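Local coordinates for CglIIR protein (Corynebacterium glutamicum, PDB 6F1S) that forms the C-terminal domain of the H subunit of the CglI restriction endonuclease, whose helicase-like motor of the DEAD-Z1 type probably couples NTP hydrolysis to work on DNA, at residues Gly18-Ala24 and Val154-Pro160; Leu35-Leu39 and Thr59-Phe64; Glu48-Met54 and Thr91-Arg97. All coordinates share one frame; numbering follows the deposited sequence.

Contact 1 (Gly18-Ala24 and Val154-Pro160); sequences GGVNYFA and VPNIKLP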
loop_
_atom_site.group_PDB
_atom_site.type_symbol
_atom_site.label_atom_id
_atom_site.label_comp_id
_atom_site.label_asym_id
_atom_site.label_seq_id
_atom_site.Cartn_x
_atom_site.Cartn_y
_atom_site.Cartn_z
ATOM N N GLY A 18 -7.718 14.501 -3.168
ATOM C CA GLY A 18 -8.252 13.401 -3.945
ATOM C C GLY A 18 -7.669 13.345 -5.344
ATOM O O GLY A 18 -7.312 14.372 -5.916
ATOM N N GLY A 19 -7.568 12.139 -5.894
ATOM C CA GLY A 19 -7.100 11.961 -7.258
ATOM C C GLY A 19 -5.593 11.913 -7.407
ATOM O O GLY A 19 -5.076 11.910 -8.522
ATOM N N VAL A 20 -4.888 11.875 -6.281
ATOM C CA VAL A 20 -3.430 11.819 -6.276
ATOM C C VAL A 20 -2.943 10.535 -5.595
ATOM O O VAL A 20 -3.499 10.115 -4.576
ATOM C CB VAL A 20 -2.833 13.060 -5.564
ATOM C CG1 VAL A 20 -1.313 12.979 -5.499
ATOM C CG2 VAL A 20 -3.273 14.346 -6.268
ATOM N N ASN A 21 -1.930 9.896 -6.181
ATOM C CA ASN A 21 -1.259 8.758 -5.549
ATOM C C ASN A 21 -0.308 9.223 -4.453
ATOM O O ASN A 21 0.423 10.188 -4.629
ATOM C CB ASN A 21 -0.470 7.937 -6.576
ATOM C CG ASN A 21 -1.338 6.980 -7.372
ATOM O OD1 ASN A 21 -2.192 6.282 -6.823
ATOM N ND2 ASN A 21 -1.104 6.928 -8.677
ATOM N N TYR A 22 -0.312 8.532 -3.324
ATOM C CA TYR A 22 0.697 8.760 -2.294
ATOM C C TYR A 22 1.239 7.418 -1.841
ATOM O O TYR A 22 0.470 6.528 -1.488
ATOM C CB TYR A 22 0.120 9.521 -1.095
ATOM C CG TYR A 22 -0.482 10.870 -1.421
ATOM C CD1 TYR A 22 0.313 12.006 -1.512
ATOM C CD2 TYR A 22 -1.848 11.009 -1.625
ATOM C CE1 TYR A 22 -0.238 13.245 -1.807
ATOM C CE2 TYR A 22 -2.408 12.240 -1.920
ATOM C CZ TYR A 22 -1.600 13.355 -2.009
ATOM O OH TYR A 22 -2.162 14.580 -2.303
ATOM N N PHE A 23 2.553 7.251 -1.857
ATOM C CA PHE A 23 3.117 6.007 -1.351
ATOM C C PHE A 23 4.176 6.271 -0.283
ATOM O O PHE A 23 4.850 7.295 -0.297
ATOM C CB PHE A 23 3.688 5.155 -2.502
ATOM C CG PHE A 23 5.134 5.435 -2.832
ATOM C CD1 PHE A 23 5.474 6.439 -3.727
ATOM C CD2 PHE A 23 6.150 4.668 -2.273
ATOM C CE1 PHE A 23 6.799 6.692 -4.049
ATOM C CE2 PHE A 23 7.478 4.911 -2.584
ATOM C CZ PHE A 23 7.806 5.928 -3.479
ATOM N N ALA A 24 4.296 5.341 0.653
ATOM C CA ALA A 24 5.299 5.425 1.703
ATOM C C ALA A 24 6.689 5.135 1.152
ATOM O O ALA A 24 6.964 4.030 0.689
ATOM C CB ALA A 24 4.970 4.456 2.834
ATOM N N VAL A 154 5.022 -2.301 0.370
ATOM C CA VAL A 154 4.962 -0.848 0.251
ATOM C C VAL A 154 3.553 -0.399 -0.153
ATOM O O VAL A 154 3.021 -0.846 -1.166
ATOM C CB VAL A 154 5.988 -0.324 -0.771
ATOM C CG1 VAL A 154 6.055 1.188 -0.719
ATOM C CG2 VAL A 154 7.361 -0.931 -0.507
ATOM N N PRO A 155 2.939 0.471 0.656
ATOM C CA PRO A 155 1.575 0.929 0.382
ATOM C C PRO A 155 1.499 2.178 -0.500
ATOM O O PRO A 155 2.296 3.099 -0.362
ATOM C CB PRO A 155 1.036 1.231 1.782
ATOM C CG PRO A 155 2.250 1.718 2.519
ATOM C CD PRO A 155 3.417 0.920 1.978
ATOM N N ASN A 156 0.531 2.188 -1.405
ATOM C CA ASN A 156 0.234 3.352 -2.224
ATOM C C ASN A 156 -1.257 3.613 -2.134
ATOM O O ASN A 156 -2.059 2.749 -2.463
ATOM C CB ASN A 156 0.665 3.132 -3.679
ATOM C CG ASN A 156 0.214 4.252 -4.605
ATOM O OD1 ASN A 156 0.998 5.134 -4.956
ATOM N ND2 ASN A 156 -1.052 4.218 -5.012
ATOM N N ILE A 157 -1.629 4.797 -1.666
ATOM C CA ILE A 157 -3.033 5.120 -1.465
ATOM C C ILE A 157 -3.484 6.221 -2.409
ATOM O O ILE A 157 -2.683 7.043 -2.856
ATOM C CB ILE A 157 -3.311 5.559 -0.013
ATOM C CG1 ILE A 157 -2.479 6.796 0.325
ATOM C CG2 ILE A 157 -3.009 4.424 0.960
ATOM C CD1 ILE A 157 -2.674 7.310 1.729
ATOM N N LYS A 158 -4.775 6.222 -2.714
ATOM C CA LYS A 158 -5.363 7.223 -3.586
ATOM C C LYS A 158 -6.839 7.373 -3.247
ATOM O O LYS A 158 -7.594 6.403 -3.305
ATOM C CB LYS A 158 -5.173 6.835 -5.054
ATOM C CG LYS A 158 -5.779 7.805 -6.057
ATOM C CD LYS A 158 -5.428 7.376 -7.480
ATOM C CE LYS A 158 -5.986 8.335 -8.513
ATOM N NZ LYS A 158 -7.459 8.195 -8.645
ATOM N N LEU A 159 -7.241 8.581 -2.869
ATOM C CA LEU A 159 -8.643 8.857 -2.561
ATOM C C LEU A 159 -9.392 9.227 -3.843
ATOM O O LEU A 159 -8.801 9.776 -4.775
ATOM C CB LEU A 159 -8.755 9.969 -1.508
ATOM C CG LEU A 159 -8.359 9.603 -0.066
ATOM C CD1 LEU A 159 -8.280 10.830 0.815
ATOM C CD2 LEU A 159 -9.329 8.609 0.538
ATOM N N PRO A 160 -10.698 8.910 -3.902
ATOM C CA PRO A 160 -11.480 9.183 -5.116
ATOM C C PRO A 160 -11.661 10.681 -5.372
ATOM O O PRO A 160 -11.677 11.476 -4.429
ATOM C CB PRO A 160 -12.823 8.501 -4.831
ATOM C CG PRO A 160 -12.911 8.426 -3.342
ATOM C CD PRO A 160 -11.504 8.260 -2.852
#
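Y22 and I157 form an antiparallel hydrogen-bonded pair, Y22 N giving to I157 O at 2.8 Å and I157 N to Y22 O at 2.7 Å. The short axes of strands 21-23 and 154-158 run at 156° to each other. On one side A24 N reaches P155 O at 3.2 Å; on the other, G19 N bonds to L159 O. F23 and N156, the next pair, are non-hydrogen-bonded and only 4.0 Å apart from CA to CA. Strand 21-23 is an outermost strand of the five-stranded mixed sheet, and strand 152-158 separates it from strand 126-132.

On the face carrying N21, F23 and N156, the two amides meet with their planes 62° apart. N156, with CG anti to its backbone N, brings ND2 over to N21 OD1 in a nearly straight bond of 3.0 Å, 177° at the hydrogen; the acceptor lies in the N156 amide plane, but the donor stands above that of N21. N21 ND2 turns to S118 OG. K158 crosses N21 at a slant, its CD 3.5 Å from N21 OD1, and bends to bond NZ to E121 O. V154 CG1 meets the edge of the F23 ring at CD2, 3.8 Å away.

Contact 2 (Leu35-Leu39 and Thr59-Phe64); sequences LDKKL and TILNAF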
loop_
_atom_site.group_PDB
_atom_site.type_symbol
_atom_site.label_atom_id
_atom_site.label_comp_id
_atom_site.label_asym_id
_atom_site.label_seq_id
_atom_site.Cartn_x
_atom_site.Cartn_y
_atom_site.Cartn_z
ATOM N N LEU A 35 1.969 -9.981 8.868
ATOM C CA LEU A 35 1.311 -9.243 7.800
ATOM C C LEU A 35 1.502 -9.967 6.468
ATOM O O LEU A 35 0.546 -10.140 5.712
ATOM C CB LEU A 35 1.840 -7.814 7.714
ATOM C CG LEU A 35 1.175 -6.998 6.602
ATOM C CD1 LEU A 35 -0.318 -6.835 6.876
ATOM C CD2 LEU A 35 1.858 -5.652 6.425
ATOM N N ASP A 36 2.729 -10.405 6.197
ATOM C CA ASP A 36 3.044 -11.104 4.950
ATOM C C ASP A 36 2.200 -12.371 4.784
ATOM O O ASP A 36 1.611 -12.592 3.731
ATOM C CB ASP A 36 4.534 -11.458 4.888
ATOM C CG ASP A 36 4.978 -11.872 3.499
ATOM O OD1 ASP A 36 4.583 -11.204 2.518
ATOM O OD2 ASP A 36 5.717 -12.874 3.388
ATOM N N LYS A 37 2.141 -13.188 5.830
ATOM C CA LYS A 37 1.292 -14.377 5.838
ATOM C C LYS A 37 -0.165 -14.000 5.571
ATOM O O LYS A 37 -0.864 -14.667 4.809
ATOM C CB LYS A 37 1.411 -15.104 7.181
ATOM C CG LYS A 37 0.697 -16.448 7.250
ATOM C CD LYS A 37 0.617 -16.950 8.691
ATOM C CE LYS A 37 0.194 -18.413 8.763
ATOM N NZ LYS A 37 1.262 -19.322 8.256
ATOM N N LYS A 38 -0.605 -12.920 6.204
ATOM C CA LYS A 38 -1.970 -12.422 6.068
ATOM C C LYS A 38 -2.284 -11.958 4.642
ATOM O O LYS A 38 -3.293 -12.363 4.063
ATOM C CB LYS A 38 -2.204 -11.281 7.063
ATOM C CG LYS A 38 -3.377 -10.370 6.738
ATOM C CD LYS A 38 -4.669 -10.835 7.395
ATOM C CE LYS A 38 -5.698 -9.707 7.451
ATOM N NZ LYS A 38 -5.224 -8.562 8.285
ATOM N N LEU A 39 -1.416 -11.120 4.081
ATOM C CA LEU A 39 -1.637 -10.580 2.741
ATOM C C LEU A 39 -1.519 -11.662 1.667
ATOM O O LEU A 39 -2.296 -11.683 0.711
ATOM C CB LEU A 39 -0.659 -9.433 2.450
ATOM C CG LEU A 39 -0.856 -8.149 3.266
ATOM C CD1 LEU A 39 0.170 -7.088 2.882
ATOM C CD2 LEU A 39 -2.269 -7.605 3.100
ATOM N N THR A 59 -7.496 -2.181 9.222
ATOM C CA THR A 59 -6.766 -3.188 9.981
ATOM C C THR A 59 -5.417 -3.487 9.346
ATOM O O THR A 59 -4.412 -3.647 10.040
ATOM C CB THR A 59 -7.587 -4.490 10.090
ATOM O OG1 THR A 59 -8.849 -4.205 10.707
ATOM C CG2 THR A 59 -6.844 -5.538 10.909
ATOM N N ILE A 60 -5.407 -3.561 8.019
ATOM C CA ILE A 60 -4.187 -3.805 7.260
ATOM C C ILE A 60 -3.247 -2.607 7.356
ATOM O O ILE A 60 -2.045 -2.762 7.573
ATOM C CB ILE A 60 -4.510 -4.107 5.782
ATOM C CG1 ILE A 60 -5.155 -5.491 5.662
ATOM C CG2 ILE A 60 -3.265 -3.998 4.917
ATOM C CD1 ILE A 60 -5.773 -5.763 4.314
ATOM N N LEU A 61 -3.810 -1.410 7.220
ATOM C CA LEU A 61 -3.029 -0.185 7.321
ATOM C C LEU A 61 -2.393 -0.029 8.703
ATOM O O LEU A 61 -1.269 0.460 8.819
ATOM C CB LEU A 61 -3.906 1.032 6.992
ATOM C CG LEU A 61 -4.351 1.162 5.528
ATOM C CD1 LEU A 61 -5.306 2.334 5.337
ATOM C CD2 LEU A 61 -3.153 1.299 4.599
ATOM N N ASN A 62 -3.103 -0.460 9.746
ATOM C CA ASN A 62 -2.584 -0.384 11.114
ATOM C C ASN A 62 -1.345 -1.235 11.329
ATOM O O ASN A 62 -0.622 -1.047 12.299
ATOM C CB ASN A 62 -3.651 -0.804 12.124
ATOM C CG ASN A 62 -4.699 0.259 12.336
ATOM O OD1 ASN A 62 -4.404 1.454 12.292
ATOM N ND2 ASN A 62 -5.933 -0.166 12.563
ATOM N N ALA A 63 -1.106 -2.181 10.430
ATOM C CA ALA A 63 0.075 -3.021 10.530
ATOM C C ALA A 63 1.313 -2.233 10.130
ATOM O O ALA A 63 2.442 -2.688 10.326
ATOM C CB ALA A 63 -0.076 -4.255 9.671
ATOM N N PHE A 64 1.091 -1.046 9.570
ATOM C CA PHE A 64 2.180 -0.189 9.117
ATOM C C PHE A 64 2.491 0.920 10.110
ATOM O O PHE A 64 1.594 1.484 10.743
ATOM C CB PHE A 64 1.852 0.444 7.758
ATOM C CG PHE A 64 1.917 -0.512 6.595
ATOM C CD1 PHE A 64 3.071 -0.623 5.836
ATOM C CD2 PHE A 64 0.818 -1.284 6.248
ATOM C CE1 PHE A 64 3.127 -1.495 4.749
ATOM C CE2 PHE A 64 0.871 -2.154 5.171
ATOM C CZ PHE A 64 2.031 -2.263 4.424
#
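L35 puts its two methyl groups on different neighbours: CD1 lies 3.8 Å from A63 CB, while CD2 comes to the far end of the F64 ring, 3.8 Å from CE2 and nearly as close to CZ. Its CG is anti to the backbone N (chi1 180°), which carries the branch out from helix 32-46 toward the turn, and there the leucine and the phenylalanine cross at about a right angle. The A63 methyl is close to both L35 branches, since CD2 is 4.0 Å from A63 CB.

One helical turn on, L39 offers CD2 to I60, where CD1 is 4.1 Å away and CG2 hardly farther. I60 therefore meets L39 with both ends of its branched side chain, and the two cross at a slant. L35 and L39 thus line one side of helix 32-46, which packs on the end of helix 54-61 and on the type I beta turn L61 to F64. Strand 49-52 joins the two helices in the chain, and the turn leads into strand 64-65, which pairs with strand 28-29.

At the exposed margin K38 bends at chi2 and chi4 and brings NZ to 4.0 Å from I60 CG1, with T59 CG2 a little beyond; this is apposition to carbon, and T59 OG1 turns back to R55 O. Toward the interior, the F64 ring also packs against W153, P155 and L129, and L39 reaches W153 and L129 as well.

Contact 3 (Glu48-Met54 and Thr91-Arg97); sequences EDSTIGM and TARMVLR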
loop_
_atom_site.group_PDB
_atom_site.type_symbol
_atom_site.label_atom_id
_atom_site.label_comp_id
_atom_site.label_asym_id
_atom_site.label_seq_id
_atom_site.Cartn_x
_atom_site.Cartn_y
_atom_site.Cartn_z
ATOM N N GLU A 48 -5.537 -10.803 -6.652
ATOM C CA GLU A 48 -4.660 -9.641 -6.610
ATOM C C GLU A 48 -5.411 -8.315 -6.789
ATOM O O GLU A 48 -4.905 -7.260 -6.418
ATOM C CB GLU A 48 -3.568 -9.774 -7.676
ATOM C CG GLU A 48 -4.085 -9.849 -9.097
ATOM C CD GLU A 48 -2.963 -9.916 -10.122
ATOM O OE1 GLU A 48 -1.777 -9.849 -9.720
ATOM O OE2 GLU A 48 -3.273 -10.037 -11.327
ATOM N N ASP A 49 -6.612 -8.371 -7.353
ATOM C CA ASP A 49 -7.403 -7.167 -7.601
ATOM C C ASP A 49 -8.826 -7.410 -7.123
ATOM O O ASP A 49 -9.580 -8.147 -7.746
ATOM C CB ASP A 49 -7.384 -6.796 -9.089
ATOM C CG ASP A 49 -7.949 -5.406 -9.367
ATOM O OD1 ASP A 49 -8.613 -4.819 -8.486
ATOM O OD2 ASP A 49 -7.729 -4.899 -10.488
ATOM N N SER A 50 -9.190 -6.786 -6.011
ATOM C CA SER A 50 -10.468 -7.070 -5.377
ATOM C C SER A 50 -11.064 -5.828 -4.752
ATOM O O SER A 50 -10.423 -4.782 -4.698
ATOM C CB SER A 50 -10.303 -8.148 -4.308
ATOM O OG SER A 50 -9.565 -7.666 -3.200
ATOM N N THR A 51 -12.297 -5.941 -4.279
ATOM C CA THR A 51 -12.834 -4.913 -3.402
ATOM C C THR A 51 -12.838 -5.472 -1.992
ATOM O O THR A 51 -12.883 -6.684 -1.798
ATOM C CB THR A 51 -14.243 -4.459 -3.808
ATOM O OG1 THR A 51 -15.150 -5.563 -3.729
ATOM C CG2 THR A 51 -14.227 -3.905 -5.225
ATOM N N ILE A 52 -12.767 -4.585 -1.011
ATOM C CA ILE A 52 -12.638 -4.998 0.377
ATOM C C ILE A 52 -13.257 -3.937 1.287
ATOM O O ILE A 52 -13.194 -2.743 0.992
ATOM C CB ILE A 52 -11.155 -5.242 0.735
ATOM C CG1 ILE A 52 -11.010 -5.819 2.143
ATOM C CG2 ILE A 52 -10.346 -3.967 0.559
ATOM C CD1 ILE A 52 -9.578 -6.121 2.534
ATOM N N GLY A 53 -13.883 -4.381 2.374
ATOM C CA GLY A 53 -14.556 -3.485 3.300
ATOM C C GLY A 53 -13.614 -2.550 4.038
ATOM O O GLY A 53 -12.468 -2.902 4.316
HETATM N N MSE A 54 -14.115 -1.364 4.371
HETATM C CA MSE A 54 -13.323 -0.303 4.997
HETATM C C MSE A 54 -12.581 -0.734 6.250
HETATM O O MSE A 54 -11.397 -0.450 6.403
HETATM C CB MSE A 54 -14.222 0.885 5.345
HETATM C CG MSE A 54 -14.807 1.578 4.135
HETATM SE SE MSE A 54 -13.410 2.156 2.904
HETATM C CE MSE A 54 -14.530 3.093 1.614
ATOM N N THR A 91 -17.046 0.498 -0.982
ATOM C CA THR A 91 -15.928 -0.365 -0.637
ATOM C C THR A 91 -14.626 0.194 -1.205
ATOM O O THR A 91 -14.633 0.995 -2.141
ATOM C CB THR A 91 -16.134 -1.812 -1.155
ATOM O OG1 THR A 91 -16.329 -1.798 -2.575
ATOM C CG2 THR A 91 -17.341 -2.456 -0.491
ATOM N N ALA A 92 -13.511 -0.229 -0.624
ATOM C CA ALA A 92 -12.206 0.134 -1.145
ATOM C C ALA A 92 -11.745 -0.912 -2.145
ATOM O O ALA A 92 -12.151 -2.073 -2.080
ATOM C CB ALA A 92 -11.192 0.279 -0.014
ATOM N N ARG A 93 -10.910 -0.483 -3.083
ATOM C CA ARG A 93 -10.271 -1.392 -4.021
ATOM C C ARG A 93 -8.843 -1.664 -3.554
ATOM O O ARG A 93 -8.119 -0.744 -3.166
ATOM C CB ARG A 93 -10.285 -0.806 -5.435
ATOM C CG ARG A 93 -9.747 -1.729 -6.517
ATOM C CD ARG A 93 -9.888 -1.078 -7.879
ATOM N NE ARG A 93 -9.356 -1.901 -8.961
ATOM C CZ ARG A 93 -9.194 -1.479 -10.212
ATOM N NH1 ARG A 93 -9.519 -0.234 -10.546
ATOM N NH2 ARG A 93 -8.702 -2.301 -11.130
HETATM N N MSE A 94 -8.449 -2.931 -3.567
HETATM C CA MSE A 94 -7.110 -3.300 -3.127
HETATM C C MSE A 94 -6.392 -4.142 -4.174
HETATM O O MSE A 94 -6.919 -5.150 -4.660
HETATM C CB MSE A 94 -7.152 -4.048 -1.790
HETATM C CG MSE A 94 -5.759 -4.335 -1.240
HETATM SE SE MSE A 94 -5.703 -4.893 0.639
HETATM C CE MSE A 94 -6.253 -6.754 0.431
ATOM N N VAL A 95 -5.183 -3.705 -4.515
ATOM C CA VAL A 95 -4.353 -4.388 -5.490
ATOM C C VAL A 95 -3.069 -4.867 -4.817
ATOM O O VAL A 95 -2.344 -4.080 -4.207
ATOM C CB VAL A 95 -4.026 -3.471 -6.693
ATOM C CG1 VAL A 95 -3.083 -4.158 -7.666
ATOM C CG2 VAL A 95 -5.314 -3.042 -7.395
ATOM N N LEU A 96 -2.815 -6.168 -4.911
ATOM C CA LEU A 96 -1.628 -6.785 -4.333
ATOM C C LEU A 96 -0.722 -7.287 -5.443
ATOM O O LEU A 96 -1.134 -8.129 -6.239
ATOM C CB LEU A 96 -1.999 -7.954 -3.411
ATOM C CG LEU A 96 -3.024 -7.734 -2.299
ATOM C CD1 LEU A 96 -3.279 -9.036 -1.537
ATOM C CD2 LEU A 96 -2.575 -6.638 -1.352
ATOM N N ARG A 97 0.501 -6.768 -5.499
ATOM C CA ARG A 97 1.493 -7.233 -6.466
ATOM C C ARG A 97 2.678 -7.855 -5.745
ATOM O O ARG A 97 3.183 -7.299 -4.765
ATOM C CB ARG A 97 1.989 -6.083 -7.349
ATOM C CG ARG A 97 0.905 -5.271 -8.013
ATOM C CD ARG A 97 0.225 -6.029 -9.128
ATOM N NE ARG A 97 -0.658 -5.136 -9.863
ATOM C CZ ARG A 97 -1.739 -5.528 -10.521
ATOM N NH1 ARG A 97 -2.081 -6.809 -10.534
ATOM N NH2 ARG A 97 -2.486 -4.636 -11.154
HETATM O O HOH W 1 -5.415 -6.004 -12.238
HETATM O O HOH W 2 -6.874 -7.879 -3.677
#
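D49 and R93 meet side-on, with the carboxylate and guanidinium planes only 11° apart. R93 NE gives to D49 OD1 at 3.0 Å and R93 NH2 to D49 OD2 at 2.8 Å, both nearly straight, each D49 oxygen accepting on its syn lone pair. R93 is extended from CG to NE, and D49 has CG anti to its backbone N (chi1 -168°), which carries the carboxylate across to the arginine. R93 NH1 turns instead to E121.

The salt bridge of E48 and R97 is built differently. Here the planes stand 86° apart, and E48 OE1 lies at the guanidinium edge, 3.2 Å from R97 NH1. A V95 methyl, CG1, lies over one face of that guanidinium, displaced toward its rim, and R97 NH2 is paired with D114. A water donates to D49 OD2 and is weakly bound by R97 NH2.

D49, T51, R93 and V95 share one face of the sheet; S50, I52, A92 and M94, the last a selenomethionine, are on the other. I52 crosses M94 at a slant, I52 CG2 lying 4.0 Å from M94 CB, while the selenium of M54, also a selenomethionine, rests 4.1 Å from A92 CB. S50 OG shares a water with M94 O and is also bonded to Y42 OH. Between the faces the antiparallel strands are laced by paired bonds of S50 with M94 and I52 with A92, and L96 N closes the end on E48 O at 2.8 Å.

Strand 49-52 is an outermost strand of the main sheet, and the D49-R93 bridge joins it to strand 92-100. Two-point binding should fix the rotation of the D49 carboxylate, and the R93 charge, shared between D49 and E121, probably stabilises both acids in their ionised form.

Contacts 1 and 3 pair the two outermost strands of the five-stranded sheet with their inner neighbours; their centres are 13 Å apart and their nearest atoms about 7 Å. E121 ties them together, its backbone O receiving K158 and its carboxylate R93. Contact 2 packs against the sheet. It touches contact 3 through I60 CD1, 3.8 Å from the selenium of M94, and through L39 O, 3.6 Å from L96 CD1. It and contact 1 lie on opposite sides of the chain's centre, their own centres about 17 Å apart, yet F64 CE1 still lies 3.7 Å from P155 CD. In sequence, contacts 2 and 3 interleave, and both fall inside the long loop closed by contact 1.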